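Local coordinates for inositol-1,4,5-trisphosphate 5-phosphatase 1 (Schizosaccharomyces pombe, PDB 1I9Z), which removes the 5-phosphate from soluble and lipid inositol phosphates, including phosphatidylinositol 4,5-bisphosphate, through the catalytic domain described here, at residues Ala30-Asn35 against Glu44-Pro49; Ile57-Phe62 against Thr113-Phe118; Leu253-Pro258 against His294-Val299; Lys26-Ser31 against Tyr310-Ala315. One frame throughout, in Å; residues are numbered along the deposited sequence.

Interaction 1 (Ala30-Asn35 against Glu44-Pro49)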
loop_
_atom_site.group_PDB
_atom_site.type_symbol
_atom_site.label_atom_id
_atom_site.label_comp_id
_atom_site.label_asym_id
_atom_site.label_seq_id
_atom_site.Cartn_x
_atom_site.Cartn_y
_atom_site.Cartn_z
ATOM N N ALA A 30 0.748 -5.802 3.960
ATOM C CA ALA A 30 1.690 -6.152 4.996
ATOM C C ALA A 30 3.072 -5.573 4.735
ATOM O O ALA A 30 3.587 -5.672 3.631
ATOM C CB ALA A 30 1.807 -7.751 5.066
ATOM N N SER A 31 3.691 -5.067 5.802
ATOM C CA SER A 31 5.003 -4.441 5.734
ATOM C C SER A 31 5.946 -4.925 6.847
ATOM O O SER A 31 5.536 -5.055 8.036
ATOM C CB SER A 31 4.852 -2.894 5.811
ATOM O OG SER A 31 6.063 -2.314 5.404
ATOM N N TYR A 32 7.216 -5.147 6.492
ATOM C CA TYR A 32 8.195 -5.597 7.465
ATOM C C TYR A 32 9.623 -5.196 7.152
ATOM O O TYR A 32 10.146 -5.567 6.098
ATOM C CB TYR A 32 8.099 -7.137 7.572
ATOM C CG TYR A 32 8.675 -7.805 8.821
ATOM C CD1 TYR A 32 9.252 -7.088 9.881
ATOM C CD2 TYR A 32 8.563 -9.207 8.969
ATOM C CE1 TYR A 32 9.725 -7.778 11.061
ATOM C CE2 TYR A 32 9.011 -9.858 10.097
ATOM C CZ TYR A 32 9.592 -9.150 11.128
ATOM O OH TYR A 32 10.094 -9.829 12.243
ATOM N N ASN A 33 10.234 -4.357 7.994
ATOM C CA ASN A 33 11.652 -4.034 7.851
ATOM C C ASN A 33 12.315 -5.196 8.634
ATOM O O ASN A 33 12.231 -5.289 9.868
ATOM C CB ASN A 33 12.055 -2.720 8.574
ATOM C CG ASN A 33 13.508 -2.465 8.443
ATOM O OD1 ASN A 33 14.319 -3.380 8.656
ATOM N ND2 ASN A 33 13.901 -1.209 8.123
ATOM N N LEU A 34 12.967 -6.071 7.874
ATOM C CA LEU A 34 13.609 -7.313 8.380
ATOM C C LEU A 34 14.927 -7.234 9.084
ATOM O O LEU A 34 15.340 -8.221 9.729
ATOM C CB LEU A 34 13.850 -8.229 7.159
ATOM C CG LEU A 34 12.561 -8.521 6.431
ATOM C CD1 LEU A 34 13.001 -9.109 5.021
ATOM C CD2 LEU A 34 11.714 -9.587 7.198
ATOM N N ASN A 35 15.632 -6.100 8.944
ATOM C CA ASN A 35 16.953 -5.982 9.531
ATOM C C ASN A 35 17.859 -7.144 9.035
ATOM O O ASN A 35 18.728 -7.642 9.804
ATOM C CB ASN A 35 16.878 -5.992 11.054
ATOM C CG ASN A 35 18.156 -5.533 11.707
ATOM O OD1 ASN A 35 18.861 -4.632 11.227
ATOM N ND2 ASN A 35 18.488 -6.191 12.834
ATOM N N GLU A 44 2.745 -16.700 10.786
ATOM C CA GLU A 44 1.280 -16.777 10.920
ATOM C C GLU A 44 0.618 -15.571 11.611
ATOM O O GLU A 44 -0.464 -15.134 11.210
ATOM C CB GLU A 44 0.906 -18.070 11.702
ATOM C CG GLU A 44 1.780 -19.332 11.348
ATOM C CD GLU A 44 3.336 -19.270 11.645
ATOM O OE1 GLU A 44 3.861 -18.854 12.743
ATOM O OE2 GLU A 44 4.056 -19.707 10.705
ATOM N N ASN A 45 1.236 -15.111 12.679
ATOM C CA ASN A 45 0.705 -13.989 13.487
ATOM C C ASN A 45 0.657 -12.709 12.678
ATOM O O ASN A 45 -0.148 -11.795 12.952
ATOM C CB ASN A 45 1.577 -13.795 14.744
ATOM C CG ASN A 45 1.388 -14.949 15.761
ATOM O OD1 ASN A 45 2.217 -15.153 16.693
ATOM N ND2 ASN A 45 0.278 -15.722 15.583
ATOM N N TRP A 46 1.501 -12.655 11.660
ATOM C CA TRP A 46 1.540 -11.451 10.833
ATOM C C TRP A 46 0.561 -11.449 9.645
ATOM O O TRP A 46 -0.205 -10.509 9.413
ATOM C CB TRP A 46 3.007 -11.229 10.397
ATOM C CG TRP A 46 3.216 -10.064 9.400
ATOM C CD1 TRP A 46 2.627 -8.826 9.427
ATOM C CD2 TRP A 46 4.130 -10.049 8.305
ATOM N NE1 TRP A 46 3.148 -8.016 8.414
ATOM C CE2 TRP A 46 4.077 -8.743 7.714
ATOM C CE3 TRP A 46 5.016 -11.011 7.768
ATOM C CZ2 TRP A 46 4.855 -8.395 6.623
ATOM C CZ3 TRP A 46 5.791 -10.696 6.702
ATOM C CH2 TRP A 46 5.735 -9.379 6.110
ATOM N N LEU A 47 0.589 -12.537 8.881
ATOM C CA LEU A 47 -0.251 -12.648 7.714
ATOM C C LEU A 47 -1.669 -13.162 7.946
ATOM O O LEU A 47 -2.546 -12.911 7.105
ATOM C CB LEU A 47 0.482 -13.512 6.657
ATOM C CG LEU A 47 1.335 -12.808 5.554
ATOM C CD1 LEU A 47 1.745 -11.352 5.885
ATOM C CD2 LEU A 47 2.536 -13.650 5.158
ATOM N N PHE A 48 -1.916 -13.882 9.060
ATOM C CA PHE A 48 -3.305 -14.366 9.342
ATOM C C PHE A 48 -3.610 -13.917 10.782
ATOM O O PHE A 48 -3.919 -14.729 11.669
ATOM C CB PHE A 48 -3.310 -15.888 9.245
ATOM C CG PHE A 48 -2.731 -16.386 7.952
ATOM C CD1 PHE A 48 -1.735 -17.348 7.951
ATOM C CD2 PHE A 48 -3.258 -15.938 6.744
ATOM C CE1 PHE A 48 -1.262 -17.882 6.711
ATOM C CE2 PHE A 48 -2.814 -16.438 5.522
ATOM C CZ PHE A 48 -1.812 -17.412 5.512
ATOM N N PRO A 49 -3.504 -12.615 11.027
ATOM C CA PRO A 49 -3.730 -12.058 12.362
ATOM C C PRO A 49 -5.116 -12.070 12.889
ATOM O O PRO A 49 -5.312 -12.104 14.122
ATOM C CB PRO A 49 -3.249 -10.629 12.213
ATOM C CG PRO A 49 -3.848 -10.294 10.822
ATOM C CD PRO A 49 -3.409 -11.531 10.018
#
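Ala30 opens the contact by pressing its methyl against the indole of Trp46, CB lying 3.5 Å from CZ2, while the same CB meets Leu47 CD1 at 3.7 Å. At Ser31 the backbone takes over: its N stands at the rim of the indole, near the ring plane and 3.6 Å from Trp46 CZ2. Tyr32 then bounds the indole on one face. Its CB sits 3.6 Å from Trp46 CH2, and the ring edge, led by CD2, points at that face in a T-shaped pair with centroids 5.2 Å apart and planes at 69°. Leu47 CD1 covers the opposite face, so the indole is held between a tyrosine edge and a leucine methyl. With CG anti to the backbone N (chi1 175°), Trp46 directs its indole to the strand, and NE1 is satisfied by the carbonyl of Ile309. Without the indole, as with an alanine here, Tyr32 and Leu47 would probably face a gap and the Ile309 carbonyl would lose this donor. The contact lies within the beta-alpha-beta unit formed by strand 20-33, helix 44-47 and strand 57-63; Val60 of the last strand also touches the indole, and Ile309 belongs to strand 309-320 on the other flank of strand 20-33.

Interaction 2 (Ile57-Phe62 against Thr113-Phe118)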
loop_
_atom_site.group_PDB
_atom_site.type_symbol
_atom_site.label_atom_id
_atom_site.label_comp_id
_atom_site.label_asym_id
_atom_site.label_seq_id
_atom_site.Cartn_x
_atom_site.Cartn_y
_atom_site.Cartn_z
ATOM N N ILE A 57 -6.360 -10.510 -2.272
ATOM C CA ILE A 57 -5.054 -10.050 -2.724
ATOM C C ILE A 57 -4.212 -9.760 -1.495
ATOM O O ILE A 57 -4.699 -9.086 -0.595
ATOM C CB ILE A 57 -5.207 -8.738 -3.555
ATOM C CG1 ILE A 57 -6.167 -8.998 -4.716
ATOM C CG2 ILE A 57 -3.846 -8.263 -4.105
ATOM C CD1 ILE A 57 -6.465 -7.768 -5.581
ATOM N N TYR A 58 -2.996 -10.336 -1.462
ATOM C CA TYR A 58 -2.024 -10.035 -0.430
ATOM C C TYR A 58 -0.890 -9.197 -1.046
ATOM O O TYR A 58 -0.241 -9.619 -2.052
ATOM C CB TYR A 58 -1.404 -11.288 0.182
ATOM C CG TYR A 58 -2.304 -11.965 1.132
ATOM C CD1 TYR A 58 -3.316 -12.775 0.659
ATOM C CD2 TYR A 58 -2.183 -11.757 2.526
ATOM C CE1 TYR A 58 -4.234 -13.361 1.520
ATOM C CE2 TYR A 58 -3.110 -12.383 3.430
ATOM C CZ TYR A 58 -4.136 -13.161 2.887
ATOM O OH TYR A 58 -5.129 -13.706 3.660
ATOM N N VAL A 59 -0.632 -8.019 -0.449
ATOM C CA VAL A 59 0.423 -7.140 -0.960
ATOM C C VAL A 59 1.432 -7.076 0.174
ATOM O O VAL A 59 1.157 -6.575 1.256
ATOM C CB VAL A 59 -0.160 -5.698 -1.329
ATOM C CG1 VAL A 59 1.034 -4.739 -1.734
ATOM C CG2 VAL A 59 -1.202 -5.843 -2.484
ATOM N N VAL A 60 2.629 -7.620 -0.061
ATOM C CA VAL A 60 3.666 -7.685 0.950
ATOM C C VAL A 60 4.918 -6.911 0.559
ATOM O O VAL A 60 5.510 -7.157 -0.505
ATOM C CB VAL A 60 4.074 -9.172 1.194
ATOM C CG1 VAL A 60 5.041 -9.286 2.407
ATOM C CG2 VAL A 60 2.784 -10.058 1.402
ATOM N N GLY A 61 5.322 -5.987 1.431
ATOM C CA GLY A 61 6.503 -5.209 1.209
ATOM C C GLY A 61 7.510 -5.446 2.311
ATOM O O GLY A 61 7.182 -5.425 3.534
ATOM N N PHE A 62 8.750 -5.696 1.894
ATOM C CA PHE A 62 9.857 -5.900 2.816
ATOM C C PHE A 62 10.896 -4.817 2.658
ATOM O O PHE A 62 11.081 -4.275 1.513
ATOM C CB PHE A 62 10.606 -7.254 2.531
ATOM C CG PHE A 62 9.779 -8.456 2.822
ATOM C CD1 PHE A 62 9.263 -9.214 1.796
ATOM C CD2 PHE A 62 9.535 -8.842 4.138
ATOM C CE1 PHE A 62 8.485 -10.403 2.089
ATOM C CE2 PHE A 62 8.750 -10.028 4.445
ATOM C CZ PHE A 62 8.244 -10.793 3.409
ATOM N N THR A 113 14.802 -3.462 -0.575
ATOM C CA THR A 113 13.365 -3.226 -0.546
ATOM C C THR A 113 12.693 -4.087 -1.597
ATOM O O THR A 113 13.181 -4.106 -2.739
ATOM C CB THR A 113 13.098 -1.710 -0.826
ATOM O OG1 THR A 113 13.789 -0.949 0.169
ATOM C CG2 THR A 113 11.590 -1.425 -0.823
ATOM N N ALA A 114 11.622 -4.823 -1.224
ATOM C CA ALA A 114 10.929 -5.631 -2.228
ATOM C C ALA A 114 9.411 -5.594 -2.043
ATOM O O ALA A 114 8.895 -5.421 -0.925
ATOM C CB ALA A 114 11.432 -7.105 -2.184
ATOM N N LEU A 115 8.705 -5.766 -3.136
ATOM C CA LEU A 115 7.241 -5.766 -3.124
ATOM C C LEU A 115 6.804 -7.023 -3.865
ATOM O O LEU A 115 7.312 -7.331 -4.949
ATOM C CB LEU A 115 6.679 -4.512 -3.890
ATOM C CG LEU A 115 5.150 -4.383 -3.850
ATOM C CD1 LEU A 115 4.684 -4.100 -2.342
ATOM C CD2 LEU A 115 4.711 -3.215 -4.835
ATOM N N MET A 116 5.905 -7.787 -3.269
ATOM C CA MET A 116 5.432 -8.962 -3.968
ATOM C C MET A 116 3.933 -9.023 -3.767
ATOM O O MET A 116 3.412 -8.747 -2.640
ATOM C CB MET A 116 6.130 -10.232 -3.427
ATOM C CG MET A 116 5.991 -10.377 -1.941
ATOM S SD MET A 116 7.112 -11.753 -1.276
ATOM C CE MET A 116 8.643 -11.117 -1.406
ATOM N N ILE A 117 3.220 -9.384 -4.838
ATOM C CA ILE A 117 1.764 -9.399 -4.774
ATOM C C ILE A 117 1.229 -10.795 -5.155
ATOM O O ILE A 117 1.652 -11.375 -6.179
ATOM C CB ILE A 117 1.201 -8.300 -5.731
ATOM C CG1 ILE A 117 1.620 -6.891 -5.222
ATOM C CG2 ILE A 117 -0.394 -8.418 -5.754
ATOM C CD1 ILE A 117 0.969 -5.734 -6.023
ATOM N N PHE A 118 0.391 -11.354 -4.264
ATOM C CA PHE A 118 -0.240 -12.652 -4.487
ATOM C C PHE A 118 -1.755 -12.495 -4.586
ATOM O O PHE A 118 -2.333 -11.618 -3.932
ATOM C CB PHE A 118 0.060 -13.590 -3.333
ATOM C CG PHE A 118 1.512 -13.860 -3.136
ATOM C CD1 PHE A 118 2.303 -13.001 -2.366
ATOM C CD2 PHE A 118 2.090 -14.999 -3.697
ATOM C CE1 PHE A 118 3.651 -13.292 -2.170
ATOM C CE2 PHE A 118 3.445 -15.278 -3.489
ATOM C CZ PHE A 118 4.198 -14.422 -2.735
#
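Strands 57-62 and 113-118 form an antiparallel ladder in a sheet of the DNase I-like phosphatase fold, their axes 4.7 Å apart and their directions at 168°. Three hydrogen-bonded pairs, Tyr58 with Phe118, Val60 with Met116 and Phe62 with Ala114, supply six backbone bonds; the Val60 N to Met116 O bond, at 2.9 Å, is nearly straight (173°). Neither side of the ladder faces solvent. On the face bearing Val59, Leu115 and Ile117, branches pack closely: Val59 CG1 meets Leu115 CD1 at 3.8 Å, and the Val59 and Ile117 side chains run side by side. Strands 147-155 and 158-166 cover this face. The other face is looser at the Tyr58 end, where the Tyr58 and Phe118 side chains meet only at their CB atoms, 4.4 Å apart, and both rings turn to other partners: Tyr58 to Phe28, Phe118 to helix 78-94. It tightens again at Phe62. In Met116, CG between the backbone N and carbonyl carbon (chi1 54°) helps place SD at the Phe62 ring edge, and the bend at chi3 turns CE onto the ring. In this Met-aromatic contact SD is 5.2 Å from the Phe62 ring centroid, and Met116 CE rests 3.6 Å from Phe62 CE1.

Interaction 3 (Leu253-Pro258 against His294-Val299); sequences LPITFP and HSYQSV
Leu253-Pro258, an irregular loop, runs beside strand residues His294-Ser298 with end-to-end directions only 22° apart, yet no direct backbone hydrogen bond joins them; the nearest CA atoms are Phe257 and Gln297, 6.1 Å apart. A water takes the place of such a bond, donating to Pro254 O and to Tyr296 O and accepting from Thr256 N. The centre of the contact is a T-shaped pair in which the edge of Phe257 points into the face of Tyr296, with centroids 5.1 Å apart and planes at 87°. Phe257 CE2 stands over the middle of the tyrosine ring. The phenylalanine ring is itself covered on both faces, by the Gln297-Ser298 peptide on one and by Ile255 CG2 on the other. At the rim of Tyr296, near its plane, lies Leu253 O, 3.6 Å from CE1, while Leu253 CB packs against CD1 at 3.8 Å. Strand 292-298 is an outermost strand of the six-stranded sheet in this DNase I-like fold, paired on its inner side with strand 309-320, and the loop lines it without adding a strand. The Tyr296 hydroxyl is hydrogen-bonded to Glu252 OE2 and to the backbone N of Ile285. On the more exposed side, Gln297 folds back at chi2 (-50°), which carries its amide toward the loop; NE2 donates to Thr256 OG1 at 3.1 Å, with the acceptor close to the amide plane. At the far end a second water links Pro258 O, at 2.7 Å, with Ser298 OG, at 2.6 Å.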
loop_
_atom_site.group_PDB
_atom_site.type_symbol
_atom_site.label_atom_id
_atom_site.label_comp_id
_atom_site.label_asym_id
_atom_site.label_seq_id
_atom_site.Cartn_x
_atom_site.Cartn_y
_atom_site.Cartn_z
ATOM N N LEU A 253 -5.174 5.430 9.058
ATOM C CA LEU A 253 -6.103 5.142 10.135
ATOM C C LEU A 253 -5.385 5.562 11.406
ATOM O O LEU A 253 -4.168 5.673 11.447
ATOM C CB LEU A 253 -6.383 3.629 10.244
ATOM C CG LEU A 253 -7.783 3.145 9.895
ATOM C CD1 LEU A 253 -8.390 4.038 8.898
ATOM C CD2 LEU A 253 -7.806 1.654 9.552
ATOM N N PRO A 254 -6.161 5.830 12.479
ATOM C CA PRO A 254 -5.602 6.214 13.773
ATOM C C PRO A 254 -4.698 5.047 14.225
ATOM O O PRO A 254 -5.062 3.871 14.037
ATOM C CB PRO A 254 -6.830 6.274 14.705
ATOM C CG PRO A 254 -7.955 6.725 13.779
ATOM C CD PRO A 254 -7.651 5.903 12.470
ATOM N N ILE A 255 -3.550 5.377 14.820
ATOM C CA ILE A 255 -2.610 4.368 15.306
ATOM C C ILE A 255 -2.933 4.037 16.744
ATOM O O ILE A 255 -2.954 4.948 17.613
ATOM C CB ILE A 255 -1.152 4.894 15.186
ATOM C CG1 ILE A 255 -0.805 5.026 13.693
ATOM C CG2 ILE A 255 -0.159 4.006 15.947
ATOM C CD1 ILE A 255 0.495 5.782 13.491
ATOM N N THR A 256 -3.239 2.766 16.980
ATOM C CA THR A 256 -3.542 2.286 18.319
ATOM C C THR A 256 -2.496 1.295 18.814
ATOM O O THR A 256 -2.659 0.697 19.897
ATOM C CB THR A 256 -4.932 1.638 18.381
ATOM O OG1 THR A 256 -4.963 0.483 17.515
ATOM C CG2 THR A 256 -6.021 2.662 17.899
ATOM N N PHE A 257 -1.434 1.115 18.030
ATOM C CA PHE A 257 -0.351 0.207 18.420
ATOM C C PHE A 257 0.884 0.981 18.810
ATOM O O PHE A 257 1.089 2.100 18.353
ATOM C CB PHE A 257 -0.048 -0.781 17.259
ATOM C CG PHE A 257 0.191 -0.120 15.948
ATOM C CD1 PHE A 257 1.496 0.227 15.537
ATOM C CD2 PHE A 257 -0.887 0.142 15.091
ATOM C CE1 PHE A 257 1.707 0.829 14.244
ATOM C CE2 PHE A 257 -0.697 0.745 13.820
ATOM C CZ PHE A 257 0.606 1.080 13.395
ATOM N N PRO A 258 1.756 0.393 19.647
ATOM C CA PRO A 258 2.971 1.075 20.077
ATOM C C PRO A 258 4.001 1.231 18.952
ATOM O O PRO A 258 3.901 0.515 17.934
ATOM C CB PRO A 258 3.517 0.170 21.183
ATOM C CG PRO A 258 2.398 -0.883 21.485
ATOM C CD PRO A 258 1.618 -0.967 20.246
ATOM N N HIS A 294 -10.156 -1.147 7.208
ATOM C CA HIS A 294 -10.651 -1.865 8.329
ATOM C C HIS A 294 -9.659 -1.889 9.468
ATOM O O HIS A 294 -9.787 -1.102 10.415
ATOM C CB HIS A 294 -11.100 -3.266 7.903
ATOM C CG HIS A 294 -12.421 -3.249 7.190
ATOM N ND1 HIS A 294 -12.540 -3.070 5.827
ATOM C CD2 HIS A 294 -13.689 -3.298 7.668
ATOM C CE1 HIS A 294 -13.819 -3.009 5.494
ATOM N NE2 HIS A 294 -14.539 -3.145 6.594
ATOM N N SER A 295 -8.646 -2.729 9.377
ATOM C CA SER A 295 -7.661 -2.871 10.458
ATOM C C SER A 295 -6.332 -2.200 10.141
ATOM O O SER A 295 -5.981 -1.988 8.964
ATOM C CB SER A 295 -7.383 -4.359 10.732
ATOM O OG SER A 295 -8.573 -5.016 11.078
ATOM N N TYR A 296 -5.596 -1.860 11.193
ATOM C CA TYR A 296 -4.248 -1.276 11.020
ATOM C C TYR A 296 -3.543 -1.631 12.296
ATOM O O TYR A 296 -3.783 -0.997 13.352
ATOM C CB TYR A 296 -4.337 0.259 10.873
ATOM C CG TYR A 296 -3.029 1.015 10.648
ATOM C CD1 TYR A 296 -2.906 2.332 11.035
ATOM C CD2 TYR A 296 -1.946 0.434 9.924
ATOM C CE1 TYR A 296 -1.779 3.100 10.681
ATOM C CE2 TYR A 296 -0.800 1.179 9.608
ATOM C CZ TYR A 296 -0.726 2.523 9.964
ATOM O OH TYR A 296 0.358 3.304 9.533
ATOM N N GLN A 297 -2.620 -2.582 12.241
ATOM C CA GLN A 297 -1.977 -3.020 13.493
ATOM C C GLN A 297 -0.532 -3.469 13.295
ATOM O O GLN A 297 -0.127 -3.791 12.157
ATOM C CB GLN A 297 -2.692 -4.293 14.009
ATOM C CG GLN A 297 -4.012 -4.095 14.781
ATOM C CD GLN A 297 -3.888 -3.054 15.903
ATOM O OE1 GLN A 297 -2.887 -3.007 16.679
ATOM N NE2 GLN A 297 -4.891 -2.185 15.984
ATOM N N SER A 298 0.193 -3.549 14.415
ATOM C CA SER A 298 1.527 -4.137 14.451
ATOM C C SER A 298 1.289 -5.559 15.030
ATOM O O SER A 298 0.251 -5.845 15.629
ATOM C CB SER A 298 2.515 -3.345 15.291
ATOM O OG SER A 298 2.235 -3.404 16.674
ATOM N N VAL A 299 2.243 -6.453 14.782
ATOM C CA VAL A 299 2.106 -7.838 15.222
ATOM C C VAL A 299 3.348 -8.235 15.961
ATOM O O VAL A 299 4.436 -7.847 15.625
ATOM C CB VAL A 299 1.915 -8.749 13.953
ATOM C CG1 VAL A 299 2.115 -10.224 14.308
ATOM C CG2 VAL A 299 0.503 -8.460 13.362
HETATM O O HOH W 1 -4.274 1.265 14.758
HETATM O O HOH W 2 4.237 -2.168 17.876
#

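Interaction 4 (Lys26-Ser31 against Tyr310-Ala315)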
loop_
_atom_site.group_PDB
_atom_site.type_symbol
_atom_site.label_atom_id
_atom_site.label_comp_id
_atom_site.label_asym_id
_atom_site.label_seq_id
_atom_site.Cartn_x
_atom_site.Cartn_y
_atom_site.Cartn_z
ATOM N N LYS A 26 -11.271 -7.973 -1.151
ATOM C CA LYS A 26 -10.570 -7.801 0.142
ATOM C C LYS A 26 -9.052 -7.785 -0.100
ATOM O O LYS A 26 -8.517 -8.687 -0.752
ATOM C CB LYS A 26 -10.872 -8.974 1.086
ATOM C CG LYS A 26 -12.345 -9.082 1.546
ATOM C CD LYS A 26 -12.566 -10.473 2.160
ATOM C CE LYS A 26 -13.869 -10.587 3.022
ATOM N NZ LYS A 26 -13.588 -10.469 4.534
ATOM N N ILE A 27 -8.372 -6.782 0.447
ATOM C CA ILE A 27 -6.942 -6.625 0.215
ATOM C C ILE A 27 -6.190 -6.533 1.530
ATOM O O ILE A 27 -6.569 -5.771 2.423
ATOM C CB ILE A 27 -6.658 -5.357 -0.599
ATOM C CG1 ILE A 27 -7.374 -5.439 -1.956
ATOM C CG2 ILE A 27 -5.114 -5.216 -0.764
ATOM C CD1 ILE A 27 -7.296 -4.122 -2.809
ATOM N N PHE A 28 -5.146 -7.321 1.663
ATOM C CA PHE A 28 -4.350 -7.390 2.907
ATOM C C PHE A 28 -2.988 -6.821 2.575
ATOM O O PHE A 28 -2.314 -7.328 1.652
ATOM C CB PHE A 28 -4.178 -8.852 3.340
ATOM C CG PHE A 28 -3.573 -9.017 4.725
ATOM C CD1 PHE A 28 -4.414 -9.242 5.848
ATOM C CD2 PHE A 28 -2.171 -8.984 4.932
ATOM C CE1 PHE A 28 -3.891 -9.425 7.133
ATOM C CE2 PHE A 28 -1.614 -9.162 6.228
ATOM C CZ PHE A 28 -2.506 -9.381 7.355
ATOM N N VAL A 29 -2.581 -5.769 3.270
ATOM C CA VAL A 29 -1.325 -5.099 3.007
ATOM C C VAL A 29 -0.443 -5.291 4.213
ATOM O O VAL A 29 -0.842 -5.014 5.337
ATOM C CB VAL A 29 -1.511 -3.575 2.721
ATOM C CG1 VAL A 29 -0.107 -2.860 2.530
ATOM C CG2 VAL A 29 -2.354 -3.374 1.497
ATOM N N ALA A 30 0.748 -5.802 3.960
ATOM C CA ALA A 30 1.690 -6.152 4.996
ATOM C C ALA A 30 3.072 -5.573 4.735
ATOM O O ALA A 30 3.587 -5.672 3.631
ATOM C CB ALA A 30 1.807 -7.751 5.066
ATOM N N SER A 31 3.691 -5.067 5.802
ATOM C CA SER A 31 5.003 -4.441 5.734
ATOM C C SER A 31 5.946 -4.925 6.847
ATOM O O SER A 31 5.536 -5.055 8.036
ATOM C CB SER A 31 4.852 -2.894 5.811
ATOM O OG SER A 31 6.063 -2.314 5.404
ATOM N N TYR A 310 0.328 -4.473 9.456
ATOM C CA TYR A 310 -0.539 -4.766 8.328
ATOM C C TYR A 310 -1.748 -3.839 8.363
ATOM O O TYR A 310 -2.046 -3.217 9.410
ATOM C CB TYR A 310 -1.013 -6.246 8.299
ATOM C CG TYR A 310 -1.994 -6.584 9.416
ATOM C CD1 TYR A 310 -3.372 -6.426 9.218
ATOM C CD2 TYR A 310 -1.543 -6.964 10.657
ATOM C CE1 TYR A 310 -4.290 -6.665 10.253
ATOM C CE2 TYR A 310 -2.454 -7.174 11.730
ATOM C CZ TYR A 310 -3.797 -7.037 11.513
ATOM O OH TYR A 310 -4.687 -7.324 12.535
ATOM N N ALA A 311 -2.447 -3.762 7.233
ATOM C CA ALA A 311 -3.680 -2.995 7.157
ATOM C C ALA A 311 -4.585 -3.819 6.248
ATOM O O ALA A 311 -4.079 -4.547 5.353
ATOM C CB ALA A 311 -3.419 -1.577 6.531
ATOM N N THR A 312 -5.914 -3.731 6.469
ATOM C CA THR A 312 -6.845 -4.430 5.590
ATOM C C THR A 312 -7.810 -3.425 4.947
ATOM O O THR A 312 -8.132 -2.359 5.533
ATOM C CB THR A 312 -7.653 -5.496 6.355
ATOM O OG1 THR A 312 -8.278 -4.890 7.496
ATOM C CG2 THR A 312 -6.756 -6.601 6.807
ATOM N N TYR A 313 -8.256 -3.756 3.747
ATOM C CA TYR A 313 -9.185 -2.894 2.999
ATOM C C TYR A 313 -10.202 -3.696 2.204
ATOM O O TYR A 313 -9.997 -4.893 1.907
ATOM C CB TYR A 313 -8.453 -2.069 1.947
ATOM C CG TYR A 313 -7.334 -1.215 2.480
ATOM C CD1 TYR A 313 -6.012 -1.675 2.517
ATOM C CD2 TYR A 313 -7.614 0.045 2.989
ATOM C CE1 TYR A 313 -4.970 -0.884 3.069
ATOM C CE2 TYR A 313 -6.592 0.862 3.550
ATOM C CZ TYR A 313 -5.266 0.378 3.589
ATOM O OH TYR A 313 -4.274 1.139 4.105
ATOM N N GLU A 314 -11.307 -3.025 1.886
ATOM C CA GLU A 314 -12.286 -3.580 0.971
ATOM C C GLU A 314 -12.173 -2.614 -0.168
ATOM O O GLU A 314 -12.146 -1.409 0.065
ATOM C CB GLU A 314 -13.702 -3.548 1.519
ATOM C CG GLU A 314 -13.997 -4.719 2.407
ATOM C CD GLU A 314 -15.468 -4.758 2.795
ATOM O OE1 GLU A 314 -15.949 -3.818 3.476
ATOM O OE2 GLU A 314 -16.129 -5.730 2.395
ATOM N N ALA A 315 -12.121 -3.120 -1.401
ATOM C CA ALA A 315 -11.971 -2.246 -2.547
ATOM C C ALA A 315 -13.102 -2.562 -3.511
ATOM O O ALA A 315 -13.242 -3.710 -3.950
ATOM C CB ALA A 315 -10.614 -2.498 -3.232
#
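The rings of Phe28 and Tyr310 lie nearly parallel, planes at 9°, but are slid apart, with centroids 5.0 Å from each other and little overlap. The meeting is at one corner: Phe28 CZ comes 3.5 Å from Tyr310 CG and also touches its CB. Thr312 reaches the other end of the Phe28 ring obliquely, CG2 lying 3.7 Å from Phe28 CD1. With chi1 at -170° the Phe28 ring swings away from its own N and toward strand 310-315, between Tyr310 and Thr312. Beyond the two strands, Tyr58 meets the same ring and Pro49 touches both Phe28 and Tyr310. Replacing this ring by a valine's two methyls is likely to leave Tyr310 CG and Thr312 CG2 without their shared neighbour. On the opposite sheet face, Val29 CG2 sits at the edge of the Tyr313 ring, 3.9 Å from CE1, and Tyr287 makes an edge-to-face pair with that tyrosine. These side chains stand on two adjacent inner strands of the six-stranded sheet in the DNase I-like fold, antiparallel at 166°, which bring an early strand of the chain beside one near its end. Four backbone bonds join them, two between Ile27 and Tyr313 and two between Val29 and Ala311; Val29 N to Ala311 O measures 2.8 Å and is nearly straight. The face carrying Ile27, Val29, Ala311 and Tyr313 turns to the second sheet: Ile285 of strand 283-288 touches Val29, Ala311 and Tyr313. Toward the Ala315 end of this face, Ile27 CD1 packs on Ala315 CB at 3.7 Å.

All four contacts reach the same six-stranded sheet. Interactions 1 and 4 share Ala30 and Ser31, and Pro49 CG of interaction 1 lies 3.3 Å from Tyr310 CZ of interaction 4. Interaction 2 continues the sheet on one flank, with Gly61 N 2.8 Å from Ala30 O; interaction 3 does so on the other, with Gln297 O 2.8 Å from Tyr310 N. Interactions 2 and 3 do not touch, their nearest atoms being about 11 Å apart. Interactions 1 and 2 both approach the active site: the side chains of Tyr32 and Thr113 are about 10 Å and 11 Å from the bound calcium ion, and each about 13 Å from inositol 1,4-bisphosphate, whose pocket includes Asp305, touched by Asn35.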